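Local coordinates for member of DUF4221 family (Bacteroides vulgatus, PDB 3S9J), which is of unknown function but folds as a six-bladed beta-propeller and binds sodium ions in the crystal, at residues Val278-Ala283 against Ser331-Glu336; Thr298-Glu303 against Lys325-Met330. All coordinates share one frame; numbering follows the deposited sequence.

Contact 1: Val278-Ala283 against Ser331-Glu336; sequences VYYRFA and SFVGRE
The Tyr280 ring meets Val333 with its edge: methyl CG2 of Val333 lies in the ring plane, 3.9 Å from Tyr280 CE2. Val306 and Val308 of strand 304-309, with Leu338, also pack against this ring. The Phe282 ring receives Ser331 obliquely, its CZ 3.8 Å from Ser331 OG, while Val306 and Ile340 pack against it as well. Both aromatic groups leave their strand on the same side, two residues apart, with CG anti to the carbonyl carbon (chi1 -54° in Tyr280). Val333 answers with a compact beta-branched side chain, whose CG2 rather than CG1 reaches across. The strands themselves are not paired: the CA atoms of Tyr280 and Val333 stand 9.5 Å apart, a spacing filled by side chains. This is face-to-face packing of neighbouring propeller blades, the second strand of one four-stranded sheet against the edge strand 327-334 of the next. The hydroxyls find their hydrogen bonds elsewhere, although Ser331 OG itself lies against the Phe282 ring. Tyr280 OH bonds to Asp273 and Ser331 OG to the carbonyl of Tyr328, which probably lowers the cost of burying a tyrosine and a serine here; the small serine also leaves room for the phenylalanine ring. The chemistry points to a small join of van der Waals contacts, in which the hydroxyls make their hydrogen bonds within their own blades.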
loop_
_atom_site.group_PDB
_atom_site.type_symbol
_atom_site.label_atom_id
_atom_site.label_comp_id
_atom_site.label_asym_id
_atom_site.label_seq_id
_atom_site.Cartn_x
_atom_site.Cartn_y
_atom_site.Cartn_z
ATOM N N VAL A 278 -12.242 11.608 -4.319
ATOM C CA VAL A 278 -12.046 10.785 -5.514
ATOM C C VAL A 278 -11.138 9.616 -5.163
ATOM O O VAL A 278 -10.583 9.574 -4.075
ATOM C CB VAL A 278 -11.431 11.616 -6.687
ATOM C CG1 VAL A 278 -12.380 12.728 -7.129
ATOM C CG2 VAL A 278 -10.087 12.202 -6.294
ATOM N N TYR A 279 -11.024 8.659 -6.074
ATOM C CA TYR A 279 -10.110 7.531 -5.922
ATOM C C TYR A 279 -9.143 7.496 -7.086
ATOM O O TYR A 279 -9.487 7.890 -8.201
ATOM C CB TYR A 279 -10.868 6.205 -5.875
ATOM C CG TYR A 279 -11.874 6.112 -4.759
ATOM C CD1 TYR A 279 -13.156 6.661 -4.904
ATOM C CD2 TYR A 279 -11.548 5.485 -3.552
ATOM C CE1 TYR A 279 -14.089 6.593 -3.851
ATOM C CE2 TYR A 279 -12.471 5.402 -2.513
ATOM C CZ TYR A 279 -13.728 5.959 -2.663
ATOM O OH TYR A 279 -14.636 5.881 -1.639
ATOM N N TYR A 280 -7.940 7.007 -6.817
ATOM C CA TYR A 280 -6.919 6.780 -7.836
ATOM C C TYR A 280 -6.589 5.289 -7.866
ATOM O O TYR A 280 -6.228 4.710 -6.833
ATOM C CB TYR A 280 -5.644 7.568 -7.539
ATOM C CG TYR A 280 -5.868 9.036 -7.327
ATOM C CD1 TYR A 280 -6.287 9.847 -8.365
ATOM C CD2 TYR A 280 -5.636 9.630 -6.079
ATOM C CE1 TYR A 280 -6.527 11.203 -8.174
ATOM C CE2 TYR A 280 -5.863 11.001 -5.882
ATOM C CZ TYR A 280 -6.291 11.780 -6.938
ATOM O OH TYR A 280 -6.542 13.130 -6.755
ATOM N N ARG A 281 -6.679 4.674 -9.039
ATOM C CA ARG A 281 -6.203 3.314 -9.203
ATOM C C ARG A 281 -5.024 3.303 -10.172
ATOM O O ARG A 281 -5.109 3.788 -11.314
ATOM C CB ARG A 281 -7.312 2.381 -9.700
ATOM C CG ARG A 281 -6.935 0.927 -9.546
ATOM C CD ARG A 281 -7.979 -0.046 -10.070
ATOM N NE ARG A 281 -7.691 -1.384 -9.580
ATOM C CZ ARG A 281 -8.182 -2.511 -10.065
ATOM N NH1 ARG A 281 -9.010 -2.507 -11.118
ATOM N NH2 ARG A 281 -7.820 -3.656 -9.502
ATOM N N PHE A 282 -3.916 2.744 -9.720
ATOM C CA PHE A 282 -2.720 2.655 -10.552
ATOM C C PHE A 282 -2.776 1.360 -11.379
ATOM O O PHE A 282 -3.204 0.317 -10.875
ATOM C CB PHE A 282 -1.462 2.643 -9.669
ATOM C CG PHE A 282 -1.087 3.997 -9.089
ATOM C CD1 PHE A 282 -1.944 4.667 -8.220
ATOM C CD2 PHE A 282 0.120 4.588 -9.397
ATOM C CE1 PHE A 282 -1.591 5.901 -7.694
ATOM C CE2 PHE A 282 0.478 5.822 -8.885
ATOM C CZ PHE A 282 -0.384 6.480 -8.005
ATOM N N ALA A 283 -2.315 1.428 -12.628
ATOM C CA ALA A 283 -2.279 0.266 -13.526
ATOM C C ALA A 283 -0.886 0.166 -14.126
ATOM O O ALA A 283 -0.348 1.177 -14.562
ATOM C CB ALA A 283 -3.311 0.446 -14.626
ATOM N N SER A 331 3.893 6.882 -3.298
ATOM C CA SER A 331 2.865 7.844 -3.679
ATOM C C SER A 331 2.017 8.153 -2.440
ATOM O O SER A 331 1.879 7.300 -1.562
ATOM C CB SER A 331 1.975 7.293 -4.810
ATOM O OG SER A 331 2.718 7.176 -6.009
ATOM N N PHE A 332 1.485 9.368 -2.377
ATOM C CA PHE A 332 0.550 9.745 -1.318
ATOM C C PHE A 332 -0.350 10.873 -1.760
ATOM O O PHE A 332 -0.030 11.638 -2.680
ATOM C CB PHE A 332 1.282 10.146 -0.039
ATOM C CG PHE A 332 1.992 11.488 -0.098
ATOM C CD1 PHE A 332 3.328 11.566 -0.513
ATOM C CD2 PHE A 332 1.366 12.662 0.312
ATOM C CE1 PHE A 332 4.001 12.770 -0.558
ATOM C CE2 PHE A 332 2.045 13.899 0.265
ATOM C CZ PHE A 332 3.369 13.949 -0.161
ATOM N N VAL A 333 -1.505 10.971 -1.122
ATOM C CA VAL A 333 -2.406 12.100 -1.392
ATOM C C VAL A 333 -2.181 13.143 -0.304
ATOM O O VAL A 333 -2.264 12.830 0.889
ATOM C CB VAL A 333 -3.868 11.675 -1.375
ATOM C CG1 VAL A 333 -4.812 12.925 -1.590
ATOM C CG2 VAL A 333 -4.128 10.600 -2.449
ATOM N N GLY A 334 -1.874 14.367 -0.721
ATOM C CA GLY A 334 -1.749 15.522 0.155
ATOM C C GLY A 334 -2.871 16.507 -0.078
ATOM O O GLY A 334 -3.710 16.310 -0.954
ATOM N N ARG A 335 -2.878 17.588 0.692
ATOM C CA ARG A 335 -3.887 18.651 0.492
ATOM C C ARG A 335 -3.990 19.125 -0.950
ATOM O O ARG A 335 -5.095 19.343 -1.440
ATOM C CB ARG A 335 -3.583 19.842 1.393
ATOM C CG ARG A 335 -3.772 19.566 2.871
ATOM C CD ARG A 335 -3.217 20.754 3.679
ATOM N NE ARG A 335 -3.454 20.590 5.102
ATOM C CZ ARG A 335 -3.227 21.524 6.028
ATOM N NH1 ARG A 335 -2.739 22.713 5.711
ATOM N NH2 ARG A 335 -3.509 21.260 7.286
ATOM N N GLU A 336 -2.853 19.289 -1.633
ATOM C CA GLU A 336 -2.815 19.877 -2.967
ATOM C C GLU A 336 -3.070 18.909 -4.114
ATOM O O GLU A 336 -3.365 19.336 -5.255
ATOM C CB GLU A 336 -1.475 20.568 -3.199
ATOM C CG GLU A 336 -1.242 21.815 -2.330
ATOM C CD GLU A 336 -2.316 22.884 -2.501
ATOM O OE1 GLU A 336 -2.846 23.069 -3.618
ATOM O OE2 GLU A 336 -2.643 23.531 -1.495
#

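Contact 2: Thr298-Glu303 against Lys325-Met330; sequences TPKGKE and KYFYKM. With GOL (glycerol), chain S; FMT (formic acid), chain K.
Thr298 turns OG1 anti to its carbonyl carbon (chi1 -56°), and the Lys329 chain, fully extended beyond CG, carries NZ to within 2.8 Å of that OG1 as a hydrogen-bond donor. The same Thr298 torsion sends CG2 the other way, 3.4 Å from Tyr328 OH, with the two side chains crossing at about a right angle. The Tyr328 hydroxyl bonds to Glu284. A water accepts from Lys329 NZ, at 2.8 Å, and from Thr298 N, so the ammonium group grips both the side chain and, indirectly, the backbone of the threonine. Threonine suits the place by offering a hydroxyl to the lysine, while its methyl rests beside the tyrosine's phenol oxygen. Each segment contains a type I beta turn, Pro299-Lys302 and Phe327-Met330. The first belongs to the long loop joining two strands of one propeller blade, the second to the corner where the chain enters the next blade, so the contact bridges neighbouring blades at one end of their sheets. A glycerol, probably from the crystallisation liquor, lies between them. Its O3 donates to Pro299 O at 2.8 Å; O2 donates to Tyr326 O and accepts from Tyr328 N; O1 accepts from Lys329 N at 3.0 Å in a fairly straight bond (164°). That O1 also sits 3.2 Å above the centre of the Phe327 ring, while C1 covers one face of the Tyr328 ring. Lys300, bent at chi2, brings NZ near the plane of the Phe327 ring at its edge and gives a hydrogen bond of 2.6 Å to O1 of a formic acid molecule, which Tyr26 and Leu345 also hold.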
loop_
_atom_site.group_PDB
_atom_site.type_symbol
_atom_site.label_atom_id
_atom_site.label_comp_id
_atom_site.label_asym_id
_atom_site.label_seq_id
_atom_site.Cartn_x
_atom_site.Cartn_y
_atom_site.Cartn_z
ATOM N N THR A 298 9.753 -4.407 -9.573
ATOM C CA THR A 298 9.190 -3.766 -10.757
ATOM C C THR A 298 10.301 -3.043 -11.516
ATOM O O THR A 298 11.124 -2.270 -10.932
ATOM C CB THR A 298 8.055 -2.794 -10.389
ATOM O OG1 THR A 298 7.052 -3.508 -9.649
ATOM C CG2 THR A 298 7.465 -2.127 -11.668
ATOM N N PRO A 299 10.399 -3.308 -12.826
ATOM C CA PRO A 299 11.445 -2.668 -13.588
ATOM C C PRO A 299 11.324 -1.157 -13.604
ATOM O O PRO A 299 10.216 -0.621 -13.628
ATOM C CB PRO A 299 11.202 -3.199 -15.030
ATOM C CG PRO A 299 10.533 -4.469 -14.834
ATOM C CD PRO A 299 9.663 -4.303 -13.637
ATOM N N LYS A 300 12.472 -0.489 -13.642
ATOM C CA LYS A 300 12.493 0.977 -13.599
ATOM C C LYS A 300 11.829 1.536 -14.849
ATOM O O LYS A 300 11.342 2.654 -14.848
ATOM C CB LYS A 300 13.925 1.493 -13.504
ATOM C CG LYS A 300 14.757 0.897 -12.379
ATOM C CD LYS A 300 14.090 0.926 -11.055
ATOM C CE LYS A 300 15.074 0.429 -9.992
ATOM N NZ LYS A 300 14.463 0.515 -8.695
ATOM N N GLY A 301 11.805 0.757 -15.940
ATOM C CA GLY A 301 11.195 1.221 -17.176
ATOM C C GLY A 301 9.724 0.897 -17.378
ATOM O O GLY A 301 9.169 1.238 -18.422
ATOM N N LYS A 302 9.077 0.277 -16.391
ATOM C CA LYS A 302 7.682 -0.134 -16.571
ATOM C C LYS A 302 6.768 1.090 -16.621
ATOM O O LYS A 302 6.837 1.958 -15.777
ATOM C CB LYS A 302 7.238 -1.144 -15.497
ATOM C CG LYS A 302 5.987 -1.944 -15.933
ATOM C CD LYS A 302 5.684 -3.071 -14.939
ATOM C CE LYS A 302 4.624 -4.030 -15.511
ATOM N NZ LYS A 302 4.085 -5.063 -14.528
ATOM N N GLU A 303 5.961 1.183 -17.660
ATOM C CA GLU A 303 5.020 2.288 -17.771
ATOM C C GLU A 303 3.802 2.018 -16.912
ATOM O O GLU A 303 3.536 0.864 -16.528
ATOM C CB GLU A 303 4.639 2.500 -19.218
ATOM C CG GLU A 303 5.844 2.900 -20.059
ATOM C CD GLU A 303 5.599 2.810 -21.540
ATOM O OE1 GLU A 303 4.924 1.844 -21.986
ATOM O OE2 GLU A 303 6.121 3.704 -22.247
ATOM N N LYS A 325 11.083 7.393 -14.793
ATOM C CA LYS A 325 10.874 8.735 -14.253
ATOM C C LYS A 325 10.310 8.729 -12.843
ATOM O O LYS A 325 10.827 9.452 -11.977
ATOM C CB LYS A 325 9.937 9.530 -15.164
ATOM C CG LYS A 325 9.813 11.003 -14.747
ATOM C CD LYS A 325 9.149 11.884 -15.815
ATOM C CE LYS A 325 9.198 13.359 -15.342
ATOM N NZ LYS A 325 8.502 14.255 -16.281
ATOM N N TYR A 326 9.273 7.934 -12.602
ATOM C CA TYR A 326 8.609 7.913 -11.319
ATOM C C TYR A 326 8.881 6.642 -10.537
ATOM O O TYR A 326 9.156 5.575 -11.108
ATOM C CB TYR A 326 7.086 8.051 -11.515
ATOM C CG TYR A 326 6.732 9.315 -12.218
ATOM C CD1 TYR A 326 6.678 10.525 -11.528
ATOM C CD2 TYR A 326 6.460 9.325 -13.581
ATOM C CE1 TYR A 326 6.371 11.709 -12.181
ATOM C CE2 TYR A 326 6.151 10.509 -14.239
ATOM C CZ TYR A 326 6.112 11.683 -13.535
ATOM O OH TYR A 326 5.846 12.858 -14.173
ATOM N N PHE A 327 8.789 6.756 -9.214
ATOM C CA PHE A 327 8.844 5.625 -8.319
ATOM C C PHE A 327 7.456 5.582 -7.664
ATOM O O PHE A 327 7.235 6.148 -6.573
ATOM C CB PHE A 327 9.979 5.767 -7.292
ATOM C CG PHE A 327 10.256 4.499 -6.557
ATOM C CD1 PHE A 327 11.161 3.567 -7.072
ATOM C CD2 PHE A 327 9.554 4.167 -5.417
ATOM C CE1 PHE A 327 11.391 2.346 -6.408
ATOM C CE2 PHE A 327 9.793 2.960 -4.774
ATOM C CZ PHE A 327 10.695 2.059 -5.277
ATOM N N TYR A 328 6.490 4.988 -8.378
ATOM C CA TYR A 328 5.092 5.112 -7.965
ATOM C C TYR A 328 4.752 4.297 -6.727
ATOM O O TYR A 328 3.685 4.518 -6.149
ATOM C CB TYR A 328 4.123 4.805 -9.120
ATOM C CG TYR A 328 4.252 3.430 -9.725
ATOM C CD1 TYR A 328 3.693 2.320 -9.081
ATOM C CD2 TYR A 328 4.913 3.227 -10.914
ATOM C CE1 TYR A 328 3.811 1.037 -9.608
ATOM C CE2 TYR A 328 5.007 1.940 -11.480
ATOM C CZ TYR A 328 4.467 0.857 -10.831
ATOM O OH TYR A 328 4.570 -0.413 -11.326
ATOM N N LYS A 329 5.632 3.403 -6.310
ATOM C CA LYS A 329 5.479 2.716 -5.045
ATOM C C LYS A 329 5.786 3.604 -3.821
ATOM O O LYS A 329 5.680 3.138 -2.679
ATOM C CB LYS A 329 6.276 1.411 -5.021
ATOM C CG LYS A 329 5.745 0.444 -6.082
ATOM C CD LYS A 329 6.313 -0.942 -5.952
ATOM C CE LYS A 329 5.787 -1.846 -7.041
ATOM N NZ LYS A 329 6.331 -3.255 -6.973
HETATM N N MSE A 330 6.116 4.872 -4.086
HETATM C CA MSE A 330 6.100 5.937 -3.080
HETATM C C MSE A 330 5.182 7.064 -3.552
HETATM O O MSE A 330 5.619 8.031 -4.209
HETATM C CB MSE A 330 7.499 6.458 -2.802
HETATM C CG MSE A 330 8.312 5.565 -1.870
HETATM SE SE MSE A 330 9.874 6.455 -1.140
HETATM C CE MSE A 330 10.902 6.663 -2.792
HETATM C C1 GOL S . 7.862 1.455 -8.845
HETATM O O1 GOL S . 8.010 2.304 -7.737
HETATM C C2 GOL S . 8.695 2.048 -9.992
HETATM O O2 GOL S . 7.982 3.162 -10.442
HETATM C C3 GOL S . 8.782 1.057 -11.134
HETATM O O3 GOL S . 9.433 1.657 -12.240
HETATM C C FMT K . 14.931 3.624 -7.455
HETATM O O1 FMT K . 14.566 3.142 -8.566
HETATM O O2 FMT K . 15.233 2.939 -6.465
HETATM O O HOH W 1 9.144 -3.223 -7.039
#

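Overall arrangement
From the N terminus, strand 8-19 is laid down first as the outer strand of the last sheet, which the C-terminal strands complete, as in the closure of many propellers. Much later comes strand 278-284, where the first half of contact 1 lies, then the loop 298-303, which begins contact 2. Strands 304-309 and 315-321 finish that blade before residues 325-330 return to the loop, closing contact 2 after 21 intervening residues. Residues 331-336 follow directly and close contact 1, the wider loop, around it. The two contacts, with centres about 16 Å apart, thus join the same pair of blades, and Phe282 CE2 touches Tyr328 CB at 3.8 Å between them.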